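Local coordinates for protein 361aa long hypothetical D-aminopeptidase (Pyrococcus horikoshii, PDB 2DRH) that is of unestablished function but is probably an aminopeptidase of the S58 (DmpA-type) peptidase family, at residues G175-E180 / H339-L344; F179-G184 / K227-R232; E213-T216 / P221-L224. All blocks are in the same frame, centred on the assembly; numbering follows the deposited sequence.

Interaction 1: G175-E180 / H339-L344; sequences GMSAFE and HVRYAL
R341 carries this contact, reaching from strand 340-341 to S177 on strand 177-178 and to E180 just beyond it. Its chain bends at chi2 (-58°), which lays the guanidinium alongside 175-180. NE meets the S177 hydroxyl at the edge of the group: R341 NE donates to S177 OG over 3.0 Å, nearly straight at 168° and almost exactly in the guanidinium plane. S177 CB packs against the same nitrogen, 3.4 Å from R341 NE. Further round the edge R341 NH2 gives a hydrogen to water 1, 2.9 Å away, which also has a weak link to S177 OG. Over one face, toward the rim, sits E180 CA, with E180 CB 3.8 Å from R341 NH1. Each of the two segments belongs to its own two-stranded antiparallel ribbon, 177-178 with 181-182 and 340-341 with 333-334, and the arginine side chain spans from one ribbon to the other. The E180 carboxylate passes R341 at a distance, E180 OE1 lying 4.2 Å from R341 NH1, beyond salt-bridge range. The polar ends have other partners: R341 NH1 and R341 NH2 donate to the carbonyls of G231 and G233, while E180 OE1 accepts from G233 N. After R341 the link becomes water-mediated: Y342 N donates to water 2 over 2.7 Å, and that water can in turn reach the carbonyl E180 O, one of several acceptors competing for its protons.

Interaction 2: F179-G184 / K227-R232; sequences FEFKGG and KNWPGR
E180 and F181 meet the loop 227-232 in two patches, one polar and one aromatic. The aromatic patch is the inner, apolar side: the buried F181 brings CE1 to within 3.7 Å of W229 CD1, which lies in the plane of the phenyl ring, and the ring planes are inclined at 56°. The polar patch faces solvent, with R232 exposed. Here E180 OE1 comes close to carbon, 3.3 Å from R232 CA and 3.4 Å from R232 CB, but the charge pair itself is loose, for E180 OE1 and R232 NE form a long salt bridge of 3.7 Å, with carboxylate and guanidinium planes 82° apart. The firmer partner of R232 NH2 is E213 OE1, and E180 OE1 takes a hydrogen bond from G233 N. A bend at chi3 (58°) turns the R232 chain back over its own loop, where R232 NH1 donates to K227 O at 3.3 Å from above the carbonyl plane. Between the patches, water 2 lies within hydrogen-bonding distance of both E180 O and P230 O, 3.0 Å from the latter, though it has more acceptors near it than protons to give. The loop 227-232, running between helix 222-225 and strand 240-246, thus lies beside the short strand 181-182, where R212 makes a cation-pi contact with F181 and R341 of strand 340-341 packs on K182.

Interaction 3: E213-T216 / P221-L224; sequences EDLT and PVGL
The loop 213-216 packs on the N-terminal turn of the short helix 222-225 that follows it, with P221 as the N-cap residue. L215 and G223 make the centre of the contact. The amide G223 N donates to the carbonyl L215 O over 2.9 Å, at an N-H...O angle of 152° and with the donor tilted 29° from the carbonyl plane. This satisfies one of the backbone N-H groups that lack a partner within the helix at its first turn. Beside it, L215 CB lies 3.5 Å from G223 CA; G223 has no side chain, and the loop backbone comes this near. Water 3 lies between loop and helix. It donates to L215 O, 2.8 Å away, and accepts from the next amide, L224 N, at 3.1 Å; its approach to E213 O is unusually short and therefore doubtful. The direct bond and the bridging water both hold L215 O to the helix start, closing the loop from L215 to G223 that leads from strand 198-207 into the helix. On the apolar side, L215 CG stands anti to the backbone N (chi1 -175°), and L215 CD2 runs beside V222 CG1 at 4.1 Å, the two side chains pointing the same way. At the other end E213 CB packs on L224 CD2, 3.5 Å away, while the E213 carboxylate turns off to pair with R232. Within the loop T216 OG1 donates to D214 O at 2.8 Å, and a second subunit approaches here, its R358 packing on P221 and its K313 on D214.

Interactions 1 and 2 share F179 and E180, and their centres lie about 5 Å apart. The hydrogen bond from R341 NH1 of interaction 1 to G231 O of interaction 2, 2.7 Å long, joins them, and water 2 has partners in each. Interaction 3 sits farther off, its centre about 14 Å from that of interaction 1 and about 11 Å from that of interaction 2. A salt bridge, R232 NH2 to E213 OE1 at 2.7 Å, ties it to interaction 2. An apolar seam also reaches it: F181 CE2 and L344 CD1 pack on L215 CD2 at 3.7 and 3.9 Å. In sequence, both segments of interaction 3 fall between the paired segments of each of the other two.

Interaction 1: G175-E180 / H339-L344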
# COMPACT_ATOMS: atom_id res chain seq x y z
N GLY A 175 -26.66 17.57 6.84
CA GLY A 175 -27.60 16.45 6.90
C GLY A 175 -27.06 15.08 7.28
O GLY A 175 -27.66 14.07 6.91
N MET A 176 -25.95 15.04 8.01
CA MET A 176 -25.33 13.78 8.43
C MET A 176 -25.94 13.12 9.67
O MET A 176 -26.58 13.78 10.49
CB MET A 176 -23.83 13.99 8.66
CG MET A 176 -23.06 14.47 7.43
SD MET A 176 -23.11 13.32 6.02
CE MET A 176 -23.08 14.46 4.64
N SER A 177 -25.71 11.82 9.80
CA SER A 177 -26.21 11.02 10.92
C SER A 177 -25.06 10.26 11.57
O SER A 177 -24.21 9.72 10.88
CB SER A 177 -27.24 10.00 10.43
OG SER A 177 -28.31 10.63 9.76
N ALA A 178 -25.05 10.22 12.90
CA ALA A 178 -24.01 9.50 13.64
C ALA A 178 -24.63 8.79 14.83
O ALA A 178 -25.25 9.43 15.69
CB ALA A 178 -22.93 10.47 14.11
N PHE A 179 -24.48 7.47 14.89
CA PHE A 179 -25.03 6.68 15.98
C PHE A 179 -26.54 6.87 16.07
O PHE A 179 -27.13 6.76 17.14
CB PHE A 179 -24.38 7.08 17.31
CG PHE A 179 -22.90 6.83 17.35
CD1 PHE A 179 -22.41 5.53 17.45
CD2 PHE A 179 -22.00 7.89 17.26
CE1 PHE A 179 -21.04 5.29 17.45
CE2 PHE A 179 -20.63 7.65 17.26
CZ PHE A 179 -20.14 6.35 17.35
N GLU A 180 -27.15 7.16 14.93
CA GLU A 180 -28.59 7.37 14.84
C GLU A 180 -29.08 8.57 15.64
O GLU A 180 -30.23 8.63 16.07
CB GLU A 180 -29.34 6.09 15.20
CG GLU A 180 -29.01 4.99 14.21
CD GLU A 180 -29.71 3.68 14.49
OE1 GLU A 180 -30.94 3.60 14.28
OE2 GLU A 180 -29.03 2.73 14.92
N HIS A 339 -37.93 11.91 7.63
CA HIS A 339 -36.93 11.22 8.43
C HIS A 339 -36.40 12.23 9.45
O HIS A 339 -36.28 13.42 9.15
CB HIS A 339 -35.78 10.75 7.53
CG HIS A 339 -36.09 9.53 6.73
ND1 HIS A 339 -35.26 9.05 5.74
CD2 HIS A 339 -37.13 8.66 6.79
CE1 HIS A 339 -35.76 7.94 5.24
NE2 HIS A 339 -36.90 7.68 5.86
N VAL A 340 -36.10 11.77 10.66
CA VAL A 340 -35.58 12.68 11.68
C VAL A 340 -34.49 12.07 12.56
O VAL A 340 -34.55 10.90 12.92
CB VAL A 340 -36.71 13.21 12.61
CG1 VAL A 340 -37.80 13.88 11.78
CG2 VAL A 340 -37.29 12.08 13.43
N ARG A 341 -33.50 12.90 12.89
CA ARG A 341 -32.38 12.51 13.74
C ARG A 341 -32.36 13.55 14.85
O ARG A 341 -32.28 14.75 14.58
CB ARG A 341 -31.04 12.56 12.99
CG ARG A 341 -30.86 11.53 11.89
CD ARG A 341 -30.99 10.10 12.39
NE ARG A 341 -30.33 9.16 11.49
CZ ARG A 341 -30.55 7.85 11.46
NH1 ARG A 341 -31.42 7.30 12.29
NH2 ARG A 341 -29.89 7.09 10.59
N TYR A 342 -32.44 13.09 16.10
CA TYR A 342 -32.44 13.99 17.24
C TYR A 342 -31.05 14.18 17.81
O TYR A 342 -30.25 13.26 17.82
CB TYR A 342 -33.36 13.45 18.34
CG TYR A 342 -34.81 13.36 17.93
CD1 TYR A 342 -35.28 12.27 17.21
CD2 TYR A 342 -35.70 14.38 18.26
CE1 TYR A 342 -36.62 12.19 16.82
CE2 TYR A 342 -37.04 14.31 17.88
CZ TYR A 342 -37.49 13.22 17.17
OH TYR A 342 -38.81 13.16 16.79
N ALA A 343 -30.79 15.39 18.29
CA ALA A 343 -29.50 15.71 18.87
C ALA A 343 -29.33 14.92 20.16
O ALA A 343 -30.29 14.73 20.90
CB ALA A 343 -29.41 17.19 19.16
N LEU A 344 -28.11 14.46 20.41
CA LEU A 344 -27.81 13.71 21.62
C LEU A 344 -28.26 14.52 22.84
O LEU A 344 -27.78 15.64 23.05
CB LEU A 344 -26.31 13.45 21.69
CG LEU A 344 -25.75 12.60 22.83
CD1 LEU A 344 -26.19 11.15 22.66
CD2 LEU A 344 -24.23 12.71 22.82
O HOH W 1 -28.14 7.64 8.28
O HOH W 2 -32.07 10.49 16.73

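Interaction 2: F179-G184 / K227-R232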
# COMPACT_ATOMS: atom_id res chain seq x y z
N PHE A 179 -24.48 7.47 14.89
CA PHE A 179 -25.03 6.68 15.98
C PHE A 179 -26.54 6.87 16.07
O PHE A 179 -27.13 6.76 17.14
CB PHE A 179 -24.38 7.08 17.31
CG PHE A 179 -22.90 6.83 17.35
CD1 PHE A 179 -22.41 5.53 17.45
CD2 PHE A 179 -22.00 7.89 17.26
CE1 PHE A 179 -21.04 5.29 17.45
CE2 PHE A 179 -20.63 7.65 17.26
CZ PHE A 179 -20.14 6.35 17.35
N GLU A 180 -27.15 7.16 14.93
CA GLU A 180 -28.59 7.37 14.84
C GLU A 180 -29.08 8.57 15.64
O GLU A 180 -30.23 8.63 16.07
CB GLU A 180 -29.34 6.09 15.20
CG GLU A 180 -29.01 4.99 14.21
CD GLU A 180 -29.71 3.68 14.49
OE1 GLU A 180 -30.94 3.60 14.28
OE2 GLU A 180 -29.03 2.73 14.92
N PHE A 181 -28.17 9.53 15.81
CA PHE A 181 -28.45 10.81 16.45
C PHE A 181 -28.00 11.75 15.33
O PHE A 181 -27.44 11.29 14.33
CB PHE A 181 -27.57 11.02 17.68
CG PHE A 181 -28.01 10.22 18.88
CD1 PHE A 181 -29.27 10.40 19.44
CD2 PHE A 181 -27.14 9.31 19.48
CE1 PHE A 181 -29.67 9.69 20.58
CE2 PHE A 181 -27.52 8.59 20.62
CZ PHE A 181 -28.79 8.79 21.17
N LYS A 182 -28.23 13.05 15.48
CA LYS A 182 -27.80 13.96 14.44
C LYS A 182 -26.27 14.00 14.45
O LYS A 182 -25.66 14.08 15.51
CB LYS A 182 -28.35 15.36 14.69
CG LYS A 182 -28.05 16.34 13.57
CD LYS A 182 -28.78 15.96 12.28
CE LYS A 182 -28.36 16.86 11.12
NZ LYS A 182 -26.89 16.81 10.91
N GLY A 183 -25.67 13.93 13.26
CA GLY A 183 -24.22 13.99 13.16
C GLY A 183 -23.81 15.35 12.62
O GLY A 183 -24.60 16.29 12.66
N GLY A 184 -22.57 15.45 12.12
CA GLY A 184 -22.11 16.72 11.57
C GLY A 184 -20.64 17.04 11.78
O GLY A 184 -19.79 16.15 11.80
N LYS A 227 -30.66 3.52 24.09
CA LYS A 227 -31.23 2.63 23.08
C LYS A 227 -32.54 3.13 22.49
O LYS A 227 -32.68 3.30 21.28
CB LYS A 227 -31.52 1.26 23.69
CG LYS A 227 -30.35 0.33 23.87
CD LYS A 227 -30.67 -0.72 24.93
CE LYS A 227 -32.04 -1.36 24.69
NZ LYS A 227 -32.15 -1.97 23.33
N ASN A 228 -33.51 3.35 23.37
CA ASN A 228 -34.85 3.76 22.98
C ASN A 228 -35.09 5.23 22.64
O ASN A 228 -36.22 5.60 22.30
CB ASN A 228 -35.82 3.31 24.07
CG ASN A 228 -35.78 1.81 24.29
OD1 ASN A 228 -35.82 1.33 25.43
ND2 ASN A 228 -35.69 1.05 23.20
N TRP A 229 -34.07 6.07 22.72
CA TRP A 229 -34.26 7.47 22.38
C TRP A 229 -34.69 7.50 20.91
O TRP A 229 -34.12 6.81 20.07
CB TRP A 229 -32.96 8.26 22.59
CG TRP A 229 -33.17 9.74 22.61
CD1 TRP A 229 -33.17 10.59 21.54
CD2 TRP A 229 -33.49 10.55 23.75
NE1 TRP A 229 -33.46 11.87 21.94
CE2 TRP A 229 -33.66 11.87 23.29
CE3 TRP A 229 -33.64 10.27 25.12
CZ2 TRP A 229 -33.98 12.93 24.16
CZ3 TRP A 229 -33.96 11.32 25.98
CH2 TRP A 229 -34.13 12.64 25.50
N PRO A 230 -35.72 8.30 20.58
CA PRO A 230 -36.26 8.42 19.21
C PRO A 230 -35.23 8.69 18.12
O PRO A 230 -34.08 9.05 18.39
CB PRO A 230 -37.26 9.57 19.34
CG PRO A 230 -37.72 9.47 20.75
CD PRO A 230 -36.43 9.22 21.49
N GLY A 231 -35.66 8.52 16.87
CA GLY A 231 -34.80 8.78 15.73
C GLY A 231 -34.05 7.60 15.14
O GLY A 231 -33.19 7.79 14.28
N ARG A 232 -34.36 6.39 15.58
CA ARG A 232 -33.67 5.21 15.06
C ARG A 232 -34.14 4.81 13.67
O ARG A 232 -35.29 5.05 13.30
CB ARG A 232 -33.82 4.03 16.03
CG ARG A 232 -33.18 4.29 17.39
CD ARG A 232 -32.95 3.02 18.19
NE ARG A 232 -32.12 2.05 17.47
CZ ARG A 232 -31.46 1.06 18.05
NH1 ARG A 232 -31.53 0.89 19.36
NH2 ARG A 232 -30.74 0.21 17.32
O HOH W 2 -32.07 10.49 16.73

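Interaction 3: E213-T216 / P221-L224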
# COMPACT_ATOMS: atom_id res chain seq x y z
N GLU A 213 -26.39 1.72 19.43
CA GLU A 213 -25.78 1.04 20.56
C GLU A 213 -24.25 0.98 20.61
O GLU A 213 -23.69 0.54 21.62
CB GLU A 213 -26.33 -0.38 20.68
CG GLU A 213 -26.54 -1.09 19.35
CD GLU A 213 -27.60 -0.40 18.50
OE1 GLU A 213 -28.72 -0.19 19.00
OE2 GLU A 213 -27.30 -0.05 17.34
N ASP A 214 -23.57 1.41 19.55
CA ASP A 214 -22.12 1.38 19.57
C ASP A 214 -21.54 2.56 20.35
O ASP A 214 -20.50 2.45 21.00
CB ASP A 214 -21.54 1.40 18.15
CG ASP A 214 -22.01 0.22 17.31
OD1 ASP A 214 -22.14 -0.91 17.84
OD2 ASP A 214 -22.23 0.42 16.10
N LEU A 215 -22.23 3.70 20.30
CA LEU A 215 -21.79 4.93 20.95
C LEU A 215 -21.11 4.74 22.30
O LEU A 215 -21.70 4.26 23.27
CB LEU A 215 -22.97 5.90 21.08
CG LEU A 215 -22.67 7.30 21.65
CD1 LEU A 215 -21.54 7.97 20.87
CD2 LEU A 215 -23.93 8.14 21.59
N THR A 216 -19.84 5.14 22.35
CA THR A 216 -19.03 5.04 23.55
C THR A 216 -18.46 6.42 23.86
O THR A 216 -17.72 6.98 23.04
CB THR A 216 -17.88 4.06 23.34
OG1 THR A 216 -18.41 2.84 22.80
CG2 THR A 216 -17.17 3.77 24.66
N PRO A 221 -20.81 3.25 27.79
CA PRO A 221 -21.67 2.81 26.69
C PRO A 221 -22.95 3.64 26.58
O PRO A 221 -24.06 3.12 26.72
CB PRO A 221 -21.93 1.34 27.02
CG PRO A 221 -21.89 1.32 28.52
CD PRO A 221 -20.71 2.21 28.83
N VAL A 222 -22.77 4.93 26.31
CA VAL A 222 -23.86 5.87 26.18
C VAL A 222 -24.87 5.43 25.12
O VAL A 222 -26.04 5.80 25.18
CB VAL A 222 -23.33 7.27 25.82
CG1 VAL A 222 -24.48 8.24 25.63
CG2 VAL A 222 -22.38 7.77 26.91
N GLY A 223 -24.42 4.65 24.15
CA GLY A 223 -25.32 4.18 23.11
C GLY A 223 -26.40 3.26 23.63
O GLY A 223 -27.57 3.42 23.30
N LEU A 224 -26.00 2.29 24.46
CA LEU A 224 -26.95 1.34 25.04
C LEU A 224 -27.91 2.01 26.02
O LEU A 224 -29.11 1.71 26.03
CB LEU A 224 -26.19 0.22 25.75
CG LEU A 224 -25.46 -0.75 24.83
CD1 LEU A 224 -24.66 -1.74 25.66
CD2 LEU A 224 -26.48 -1.47 23.95
O HOH W 3 -23.01 1.81 23.70